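PDB 1TA9: glycerol dehydrogenase from Schizosaccharomyces pombe, which catalyses the zinc-dependent oxidation of glycerol to dihydroxyacetone with NAD+, a step in glycerol assimilation. Local coordinates for residues S235-V243 with T341-W350; L311-G320 with A390-M401. All blocks are in the same frame, centred on the assembly; numbering follows the deposited sequence.

Both contacts are largely buried in the helical part of the chain, centres about 12 Å apart, and meet at helix 313-322. Interaction 1 sets helix 223-245 beside helix 333-347; interaction 2 lays the end of helix 381-391 and the loop and 3-10 segment after it against helix 313-322 and its lead-in. The first combines aliphatic and indole packing with a short polar chain and reaches a partly exposed end where Asp349 meets a second subunit. The second fits larger side chains onto alanines, fastened by three side-chain hydrogen bonds and touched by no other chain. Glu239 joins them, its OE2 2.5 Å from ND1 of the zinc ligand His315, probably a hydrogen bond.

Interaction 1 of 2, residues S235-V243 with T341-W350; sequences STWVETESV and TLVQVVLEDW. With K (potassium ion), chain J.
Val238 projects at the neighbouring helix and uses both its branches: CG1 lies 3.5 Å from Gln344 NE2, while CG2 packs 3.9 Å from the methyl CG2 of Thr341 and also touches the Trp350 indole. Gln344, with CG anti to the backbone N (chi1 179°), runs past Val238 in the opposite direction and brings its OE1 to 3.6 Å from Glu239 CG. Gln344 NE2 donates to Glu348 OE2 at 2.7 Å, in the amide plane and nearly straight (168°), which fixes the turn of the amide. A water sits between that same carboxylate oxygen and Val238 O. Helices 223-245 and 333-347 belong to the helical C-terminal domain of the iron-containing alcohol dehydrogenase fold; the axes of 235-243 and 341-347 come within 10.4 Å and cross at 37°. A Schellman motif, with Asp349 at positive phi, closes the last turn; Trp350 follows, its CH2 4.4 Å from CZ3 at the edge of Trp237, its NE1 weakly bonded to Glu348 OE1. Farther out, Glu239, which also faces His315, accepts Ala312 N through OE1, and Gln344 OE1 receives Ala314 N. Ser235 OG (3.2 Å) and Thr236 OG1 (3.0 Å) bind potassium, alongside Asp182 and Asp232.

Interaction 2 of 2, residues L311-G320 with A390-M401; sequences LAAAHAIHNG and ATLRPDESIHNM. With ZN (zinc ion), chain I.
Ala316 and Ala313 form a shallow, small-residue surface on helix 313-322 into which the bulkier side chains of 390-401 settle, a helix-against-loop packing within the helical domain of the iron-containing alcohol dehydrogenase fold. Ile398 CB rests 3.8 Å from Ala316 CB, and its CG1 reaches along to Ala313. Met401, with CG anti to its carbonyl carbon (chi1 -66°) and the chain then extended to sulfur, lays SD 3.6 Å from Ala313 CB. At the other end the bare backbone of Gly320 makes the hollow: Ala390 CB sits 3.8 Å from Gly320 CA, with Thr391 OG1, bonded to Val387 O, beside it. Thr391 turns its methyl onto Ala316 CB. Polar fastenings frame this fit. The 3-10 segment 397-400 supplies Ser397 OG, on a lone pair of Ala312 O at 2.6 Å, and Asn400 ND2, donating to Leu311 O at 2.9 Å. Glu396 bends at chi2 (-60°) over Ala316, OE1 accepting from Ser397 N and the syn lone pair of OE2 accepting Asn319 ND2 at 2.9 Å. With an alanine in place of Glu396 both oxygens go, which would probably leave Asn319 ND2 without this acceptor, Ser397 N without OE1 and a gap above Ala316. One helical turn before Asn319, His315 turns ND1 to Glu239, and its NE2 binds the catalytic zinc at 2.2 Å, with Asp232 and His333 as the other protein ligands.

Interaction 1 of 2, residues S235-V243 with T341-W350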
loop_
_atom_site.group_PDB
_atom_site.type_symbol
_atom_site.label_atom_id
_atom_site.label_comp_id
_atom_site.label_asym_id
_atom_site.label_seq_id
_atom_site.Cartn_x
_atom_site.Cartn_y
_atom_site.Cartn_z
ATOM N N SER B 235 -20.820 18.587 11.475
ATOM C CA SER B 235 -19.951 19.730 11.726
ATOM C C SER B 235 -19.044 19.545 12.943
ATOM O O SER B 235 -18.018 20.215 13.063
ATOM C CB SER B 235 -20.779 21.003 11.905
ATOM O OG SER B 235 -21.468 21.003 13.138
ATOM N N THR B 236 -19.412 18.628 13.831
ATOM C CA THR B 236 -18.636 18.390 15.041
ATOM C C THR B 236 -17.149 18.138 14.808
ATOM O O THR B 236 -16.308 18.846 15.362
ATOM C CB THR B 236 -19.204 17.208 15.849
ATOM O OG1 THR B 236 -20.556 17.494 16.221
ATOM C CG2 THR B 236 -18.379 16.978 17.109
ATOM N N TRP B 237 -16.820 17.134 14.001
ATOM C CA TRP B 237 -15.421 16.829 13.746
ATOM C C TRP B 237 -14.723 18.005 13.071
ATOM O O TRP B 237 -13.605 18.364 13.442
ATOM C CB TRP B 237 -15.289 15.580 12.867
ATOM C CG TRP B 237 -13.864 15.197 12.588
ATOM C CD1 TRP B 237 -12.999 14.560 13.435
ATOM C CD2 TRP B 237 -13.134 15.450 11.383
ATOM N NE1 TRP B 237 -11.774 14.403 12.829
ATOM C CE2 TRP B 237 -11.830 14.939 11.569
ATOM C CE3 TRP B 237 -13.455 16.061 10.164
ATOM C CZ2 TRP B 237 -10.845 15.019 10.576
ATOM C CZ3 TRP B 237 -12.472 16.141 9.174
ATOM C CH2 TRP B 237 -11.183 15.622 9.391
ATOM N N VAL B 238 -15.379 18.611 12.086
ATOM C CA VAL B 238 -14.783 19.738 11.380
ATOM C C VAL B 238 -14.472 20.901 12.313
ATOM O O VAL B 238 -13.349 21.407 12.331
ATOM C CB VAL B 238 -15.700 20.258 10.249
ATOM C CG1 VAL B 238 -15.134 21.562 9.688
ATOM C CG2 VAL B 238 -15.813 19.209 9.141
ATOM N N GLU B 239 -15.458 21.324 13.098
ATOM C CA GLU B 239 -15.248 22.454 13.995
ATOM C C GLU B 239 -14.280 22.147 15.128
ATOM O O GLU B 239 -13.355 22.923 15.379
ATOM C CB GLU B 239 -16.588 22.956 14.551
ATOM C CG GLU B 239 -17.527 23.468 13.463
ATOM C CD GLU B 239 -18.772 24.141 14.013
ATOM O OE1 GLU B 239 -18.715 25.351 14.331
ATOM O OE2 GLU B 239 -19.807 23.454 14.133
ATOM N N THR B 240 -14.470 21.018 15.803
ATOM C CA THR B 240 -13.577 20.656 16.899
ATOM C C THR B 240 -12.128 20.510 16.442
ATOM O O THR B 240 -11.210 20.953 17.137
ATOM C CB THR B 240 -14.060 19.374 17.606
ATOM O OG1 THR B 240 -15.117 19.721 18.510
ATOM C CG2 THR B 240 -12.925 18.707 18.391
ATOM N N GLU B 241 -11.904 19.902 15.282
ATOM C CA GLU B 241 -10.530 19.773 14.792
ATOM C C GLU B 241 -9.939 21.172 14.582
ATOM O O GLU B 241 -8.766 21.404 14.852
ATOM C CB GLU B 241 -10.489 18.987 13.478
ATOM C CG GLU B 241 -10.573 17.478 13.660
ATOM C CD GLU B 241 -9.337 16.910 14.342
ATOM O OE1 GLU B 241 -9.475 16.282 15.406
ATOM O OE2 GLU B 241 -8.222 17.091 13.810
ATOM N N SER B 242 -10.766 22.099 14.105
ATOM C CA SER B 242 -10.333 23.475 13.861
ATOM C C SER B 242 -9.967 24.199 15.159
ATOM O O SER B 242 -9.002 24.961 15.202
ATOM C CB SER B 242 -11.439 24.253 13.135
ATOM O OG SER B 242 -11.059 25.606 12.945
ATOM N N VAL B 243 -10.750 23.971 16.209
ATOM C CA VAL B 243 -10.493 24.596 17.505
ATOM C C VAL B 243 -9.220 24.014 18.117
ATOM O O VAL B 243 -8.363 24.745 18.622
ATOM C CB VAL B 243 -11.671 24.353 18.486
ATOM C CG1 VAL B 243 -11.310 24.858 19.891
ATOM C CG2 VAL B 243 -12.911 25.054 17.983
ATOM N N THR B 341 -21.118 24.143 7.358
ATOM C CA THR B 341 -19.924 23.315 7.444
ATOM C C THR B 341 -19.198 23.352 6.098
ATOM O O THR B 341 -17.970 23.402 6.051
ATOM C CB THR B 341 -20.286 21.861 7.826
ATOM O OG1 THR B 341 -20.930 21.861 9.109
ATOM C CG2 THR B 341 -19.031 20.988 7.907
ATOM N N LEU B 342 -19.954 23.344 5.003
ATOM C CA LEU B 342 -19.337 23.413 3.684
ATOM C C LEU B 342 -18.673 24.775 3.527
ATOM O O LEU B 342 -17.621 24.896 2.897
ATOM C CB LEU B 342 -20.376 23.211 2.577
ATOM C CG LEU B 342 -20.957 21.798 2.426
ATOM C CD1 LEU B 342 -21.899 21.764 1.223
ATOM C CD2 LEU B 342 -19.832 20.786 2.240
ATOM N N VAL B 343 -19.287 25.804 4.099
ATOM C CA VAL B 343 -18.709 27.137 4.019
ATOM C C VAL B 343 -17.386 27.133 4.786
ATOM O O VAL B 343 -16.404 27.725 4.334
ATOM C CB VAL B 343 -19.648 28.213 4.621
ATOM C CG1 VAL B 343 -18.982 29.586 4.537
ATOM C CG2 VAL B 343 -20.980 28.236 3.859
ATOM N N GLN B 344 -17.349 26.464 5.938
ATOM C CA GLN B 344 -16.099 26.416 6.700
ATOM C C GLN B 344 -15.032 25.698 5.883
ATOM O O GLN B 344 -13.854 26.034 5.959
ATOM C CB GLN B 344 -16.262 25.703 8.055
ATOM C CG GLN B 344 -14.926 25.652 8.819
ATOM C CD GLN B 344 -15.058 25.304 10.289
ATOM O OE1 GLN B 344 -16.054 25.636 10.932
ATOM N NE2 GLN B 344 -14.029 24.656 10.838
ATOM N N VAL B 345 -15.452 24.708 5.100
ATOM C CA VAL B 345 -14.525 23.952 4.263
ATOM C C VAL B 345 -13.893 24.872 3.226
ATOM O O VAL B 345 -12.723 24.714 2.867
ATOM C CB VAL B 345 -15.252 22.775 3.563
ATOM C CG1 VAL B 345 -14.418 22.241 2.419
ATOM C CG2 VAL B 345 -15.512 21.668 4.580
ATOM N N VAL B 346 -14.673 25.833 2.742
ATOM C CA VAL B 346 -14.164 26.787 1.773
ATOM C C VAL B 346 -13.188 27.726 2.484
ATOM O O VAL B 346 -12.117 28.036 1.960
ATOM C CB VAL B 346 -15.320 27.601 1.139
ATOM C CG1 VAL B 346 -14.768 28.682 0.219
ATOM C CG2 VAL B 346 -16.232 26.662 0.355
ATOM N N LEU B 347 -13.554 28.165 3.688
ATOM C CA LEU B 347 -12.693 29.059 4.462
ATOM C C LEU B 347 -11.401 28.353 4.880
ATOM O O LEU B 347 -10.354 28.992 5.014
ATOM C CB LEU B 347 -13.436 29.578 5.699
ATOM C CG LEU B 347 -14.642 30.485 5.410
ATOM C CD1 LEU B 347 -15.322 30.877 6.714
ATOM C CD2 LEU B 347 -14.177 31.730 4.663
ATOM N N GLU B 348 -11.472 27.041 5.087
ATOM C CA GLU B 348 -10.282 26.281 5.461
ATOM C C GLU B 348 -9.425 25.941 4.234
ATOM O O GLU B 348 -8.337 25.389 4.359
ATOM C CB GLU B 348 -10.667 25.005 6.204
ATOM C CG GLU B 348 -11.086 25.236 7.655
ATOM C CD GLU B 348 -11.149 23.942 8.441
ATOM O OE1 GLU B 348 -10.222 23.117 8.292
ATOM O OE2 GLU B 348 -12.112 23.745 9.207
ATOM N N ASP B 349 -9.929 26.273 3.052
ATOM C CA ASP B 349 -9.205 26.050 1.801
ATOM C C ASP B 349 -8.931 24.581 1.457
ATOM O O ASP B 349 -7.842 24.248 0.994
ATOM C CB ASP B 349 -7.876 26.815 1.835
ATOM C CG ASP B 349 -7.339 27.133 0.447
ATOM O OD1 ASP B 349 -6.102 27.179 0.283
ATOM O OD2 ASP B 349 -8.148 27.352 -0.479
ATOM N N TRP B 350 -9.899 23.699 1.687
ATOM C CA TRP B 350 -9.703 22.292 1.337
ATOM C C TRP B 350 -9.683 22.200 -0.185
ATOM O O TRP B 350 -10.354 22.975 -0.861
ATOM C CB TRP B 350 -10.874 21.429 1.807
ATOM C CG TRP B 350 -11.003 21.198 3.270
ATOM C CD1 TRP B 350 -10.390 21.884 4.276
ATOM C CD2 TRP B 350 -11.865 20.244 3.899
ATOM N NE1 TRP B 350 -10.823 21.419 5.496
ATOM C CE2 TRP B 350 -11.730 20.411 5.292
ATOM C CE3 TRP B 350 -12.745 19.265 3.415
ATOM C CZ2 TRP B 350 -12.442 19.633 6.215
ATOM C CZ3 TRP B 350 -13.456 18.490 4.335
ATOM C CH2 TRP B 350 -13.296 18.682 5.717
HETATM K K K J . -22.283 19.993 16.033
HETATM O O HOH W 1 -11.404 21.298 10.453
HETATM O O HOH W 2 -20.012 21.216 16.075
#

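Interaction 2 of 2, residues L311-G320 with A390-M401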
loop_
_atom_site.group_PDB
_atom_site.type_symbol
_atom_site.label_atom_id
_atom_site.label_comp_id
_atom_site.label_asym_id
_atom_site.label_seq_id
_atom_site.Cartn_x
_atom_site.Cartn_y
_atom_site.Cartn_z
ATOM N N LEU B 311 -16.824 24.974 18.935
ATOM C CA LEU B 311 -17.523 25.396 17.733
ATOM C C LEU B 311 -16.583 26.345 16.999
ATOM O O LEU B 311 -15.696 26.950 17.610
ATOM C CB LEU B 311 -18.826 26.126 18.086
ATOM C CG LEU B 311 -19.884 25.329 18.853
ATOM C CD1 LEU B 311 -21.129 26.188 19.062
ATOM C CD2 LEU B 311 -20.230 24.061 18.072
ATOM N N ALA B 312 -16.766 26.469 15.692
ATOM C CA ALA B 312 -15.917 27.350 14.907
ATOM C C ALA B 312 -16.735 28.161 13.904
ATOM O O ALA B 312 -17.717 28.807 14.275
ATOM C CB ALA B 312 -14.839 26.532 14.189
ATOM N N ALA B 313 -16.338 28.125 12.635
ATOM C CA ALA B 313 -17.043 28.887 11.611
ATOM C C ALA B 313 -18.430 28.356 11.264
ATOM O O ALA B 313 -19.371 29.135 11.115
ATOM C CB ALA B 313 -16.196 28.971 10.349
ATOM N N ALA B 314 -18.558 27.039 11.135
ATOM C CA ALA B 314 -19.836 26.431 10.765
ATOM C C ALA B 314 -21.032 26.985 11.537
ATOM O O ALA B 314 -21.984 27.486 10.939
ATOM C CB ALA B 314 -19.766 24.916 10.935
ATOM N N HIS B 315 -20.990 26.902 12.860
ATOM C CA HIS B 315 -22.108 27.404 13.653
ATOM C C HIS B 315 -22.242 28.918 13.633
ATOM O O HIS B 315 -23.350 29.448 13.701
ATOM C CB HIS B 315 -22.023 26.880 15.085
ATOM C CG HIS B 315 -22.629 25.522 15.244
ATOM N ND1 HIS B 315 -22.085 24.396 14.664
ATOM C CD2 HIS B 315 -23.780 25.125 15.833
ATOM C CE1 HIS B 315 -22.879 23.363 14.884
ATOM N NE2 HIS B 315 -23.914 23.780 15.590
ATOM N N ALA B 316 -21.121 29.619 13.530
ATOM C CA ALA B 316 -21.165 31.075 13.467
ATOM C C ALA B 316 -21.904 31.457 12.182
ATOM O O ALA B 316 -22.702 32.399 12.158
ATOM C CB ALA B 316 -19.751 31.641 13.459
ATOM N N ILE B 317 -21.639 30.710 11.115
ATOM C CA ILE B 317 -22.284 30.955 9.831
ATOM C C ILE B 317 -23.770 30.628 9.934
ATOM O O ILE B 317 -24.607 31.325 9.356
ATOM C CB ILE B 317 -21.622 30.117 8.719
ATOM C CG1 ILE B 317 -20.172 30.576 8.549
ATOM C CG2 ILE B 317 -22.388 30.272 7.410
ATOM C CD1 ILE B 317 -19.331 29.672 7.694
ATOM N N HIS B 318 -24.094 29.571 10.674
ATOM C CA HIS B 318 -25.488 29.190 10.876
ATOM C C HIS B 318 -26.226 30.351 11.542
ATOM O O HIS B 318 -27.344 30.691 11.151
ATOM C CB HIS B 318 -25.580 27.936 11.753
ATOM C CG HIS B 318 -26.876 27.809 12.498
ATOM N ND1 HIS B 318 -27.161 28.548 13.627
ATOM C CD2 HIS B 318 -27.965 27.035 12.273
ATOM C CE1 HIS B 318 -28.366 28.235 14.066
ATOM N NE2 HIS B 318 -28.877 27.319 13.262
ATOM N N ASN B 319 -25.590 30.962 12.538
ATOM C CA ASN B 319 -26.197 32.084 13.248
ATOM C C ASN B 319 -26.337 33.305 12.343
ATOM O O ASN B 319 -27.319 34.042 12.434
ATOM C CB ASN B 319 -25.372 32.444 14.487
ATOM C CG ASN B 319 -25.343 31.326 15.511
ATOM O OD1 ASN B 319 -26.265 30.514 15.581
ATOM N ND2 ASN B 319 -24.295 31.290 16.322
ATOM N N GLY B 320 -25.358 33.514 11.469
ATOM C CA GLY B 320 -25.425 34.645 10.559
ATOM C C GLY B 320 -26.556 34.478 9.557
ATOM O O GLY B 320 -27.251 35.440 9.228
ATOM N N ALA B 390 -22.682 39.468 10.790
ATOM C CA ALA B 390 -23.275 38.754 11.922
ATOM C C ALA B 390 -22.379 37.591 12.340
ATOM O O ALA B 390 -22.196 37.320 13.527
ATOM C CB ALA B 390 -24.661 38.230 11.544
ATOM N N THR B 391 -21.825 36.904 11.351
ATOM C CA THR B 391 -20.947 35.767 11.594
ATOM C C THR B 391 -19.693 36.164 12.366
ATOM O O THR B 391 -19.208 35.413 13.214
ATOM C CB THR B 391 -20.510 35.127 10.262
ATOM O OG1 THR B 391 -21.666 34.653 9.558
ATOM C CG2 THR B 391 -19.550 33.965 10.505
ATOM N N LEU B 392 -19.179 37.355 12.080
ATOM C CA LEU B 392 -17.953 37.822 12.711
ATOM C C LEU B 392 -18.091 38.631 13.999
ATOM O O LEU B 392 -17.121 39.242 14.450
ATOM C CB LEU B 392 -17.130 38.610 11.687
ATOM C CG LEU B 392 -16.617 37.757 10.517
ATOM C CD1 LEU B 392 -16.176 38.649 9.367
ATOM C CD2 LEU B 392 -15.469 36.874 10.992
ATOM N N ARG B 393 -19.279 38.636 14.596
ATOM C CA ARG B 393 -19.471 39.369 15.844
ATOM C C ARG B 393 -18.477 38.857 16.891
ATOM O O ARG B 393 -18.123 37.675 16.904
ATOM C CB ARG B 393 -20.918 39.218 16.327
ATOM C CG ARG B 393 -21.897 40.055 15.504
ATOM C CD ARG B 393 -23.357 39.809 15.862
ATOM N NE ARG B 393 -23.646 40.074 17.267
ATOM C CZ ARG B 393 -23.849 39.129 18.180
ATOM N NH1 ARG B 393 -24.104 39.470 19.435
ATOM N NH2 ARG B 393 -23.806 37.844 17.840
ATOM N N PRO B 394 -18.012 39.747 17.785
ATOM C CA PRO B 394 -17.047 39.395 18.833
ATOM C C PRO B 394 -17.282 38.102 19.615
ATOM O O PRO B 394 -16.330 37.378 19.910
ATOM C CB PRO B 394 -17.040 40.639 19.731
ATOM C CG PRO B 394 -18.381 41.262 19.488
ATOM C CD PRO B 394 -18.542 41.103 18.004
ATOM N N ASP B 395 -18.534 37.799 19.941
ATOM C CA ASP B 395 -18.836 36.591 20.706
ATOM C C ASP B 395 -18.928 35.299 19.892
ATOM O O ASP B 395 -19.052 34.216 20.466
ATOM C CB ASP B 395 -20.145 36.770 21.478
ATOM C CG ASP B 395 -20.119 37.970 22.403
ATOM O OD1 ASP B 395 -19.169 38.084 23.211
ATOM O OD2 ASP B 395 -21.057 38.795 22.324
ATOM N N GLU B 396 -18.864 35.403 18.568
ATOM C CA GLU B 396 -18.976 34.221 17.713
ATOM C C GLU B 396 -17.827 33.223 17.786
ATOM O O GLU B 396 -16.665 33.589 17.983
ATOM C CB GLU B 396 -19.203 34.638 16.259
ATOM C CG GLU B 396 -20.670 34.873 15.917
ATOM C CD GLU B 396 -21.537 33.636 16.126
ATOM O OE1 GLU B 396 -20.982 32.530 16.301
ATOM O OE2 GLU B 396 -22.781 33.766 16.105
ATOM N N SER B 397 -18.171 31.952 17.608
ATOM C CA SER B 397 -17.202 30.866 17.671
ATOM C C SER B 397 -16.178 30.857 16.540
ATOM O O SER B 397 -15.160 30.174 16.633
ATOM C CB SER B 397 -17.934 29.519 17.707
ATOM O OG SER B 397 -18.760 29.354 16.566
ATOM N N ILE B 398 -16.435 31.610 15.474
ATOM C CA ILE B 398 -15.500 31.631 14.354
ATOM C C ILE B 398 -14.130 32.174 14.784
ATOM O O ILE B 398 -13.110 31.864 14.173
ATOM C CB ILE B 398 -16.062 32.466 13.170
ATOM C CG1 ILE B 398 -15.185 32.273 11.934
ATOM C CG2 ILE B 398 -16.128 33.948 13.542
ATOM C CD1 ILE B 398 -15.813 32.793 10.661
ATOM N N HIS B 399 -14.108 32.958 15.857
ATOM C CA HIS B 399 -12.858 33.531 16.339
ATOM C C HIS B 399 -11.924 32.511 16.989
ATOM O O HIS B 399 -10.795 32.845 17.350
ATOM C CB HIS B 399 -13.162 34.681 17.297
ATOM C CG HIS B 399 -13.968 35.772 16.665
ATOM N ND1 HIS B 399 -13.497 36.526 15.612
ATOM C CD2 HIS B 399 -15.234 36.191 16.893
ATOM C CE1 HIS B 399 -14.440 37.362 15.216
ATOM N NE2 HIS B 399 -15.505 37.178 15.977
ATOM N N ASN B 400 -12.388 31.270 17.141
ATOM C CA ASN B 400 -11.545 30.221 17.719
ATOM C C ASN B 400 -10.544 29.750 16.668
ATOM O O ASN B 400 -9.524 29.145 16.995
ATOM C CB ASN B 400 -12.382 29.018 18.188
ATOM C CG ASN B 400 -13.180 29.313 19.445
ATOM O OD1 ASN B 400 -12.705 30.004 20.344
ATOM N ND2 ASN B 400 -14.395 28.775 19.518
ATOM N N MET B 401 -10.841 30.028 15.400
ATOM C CA MET B 401 -9.957 29.633 14.305
ATOM C C MET B 401 -8.742 30.553 14.238
ATOM O O MET B 401 -8.853 31.767 14.433
ATOM C CB MET B 401 -10.709 29.672 12.969
ATOM C CG MET B 401 -11.826 28.649 12.862
ATOM S SD MET B 401 -12.774 28.754 11.332
ATOM C CE MET B 401 -11.634 28.020 10.146
HETATM ZN ZN ZN I . -25.559 22.551 16.370
#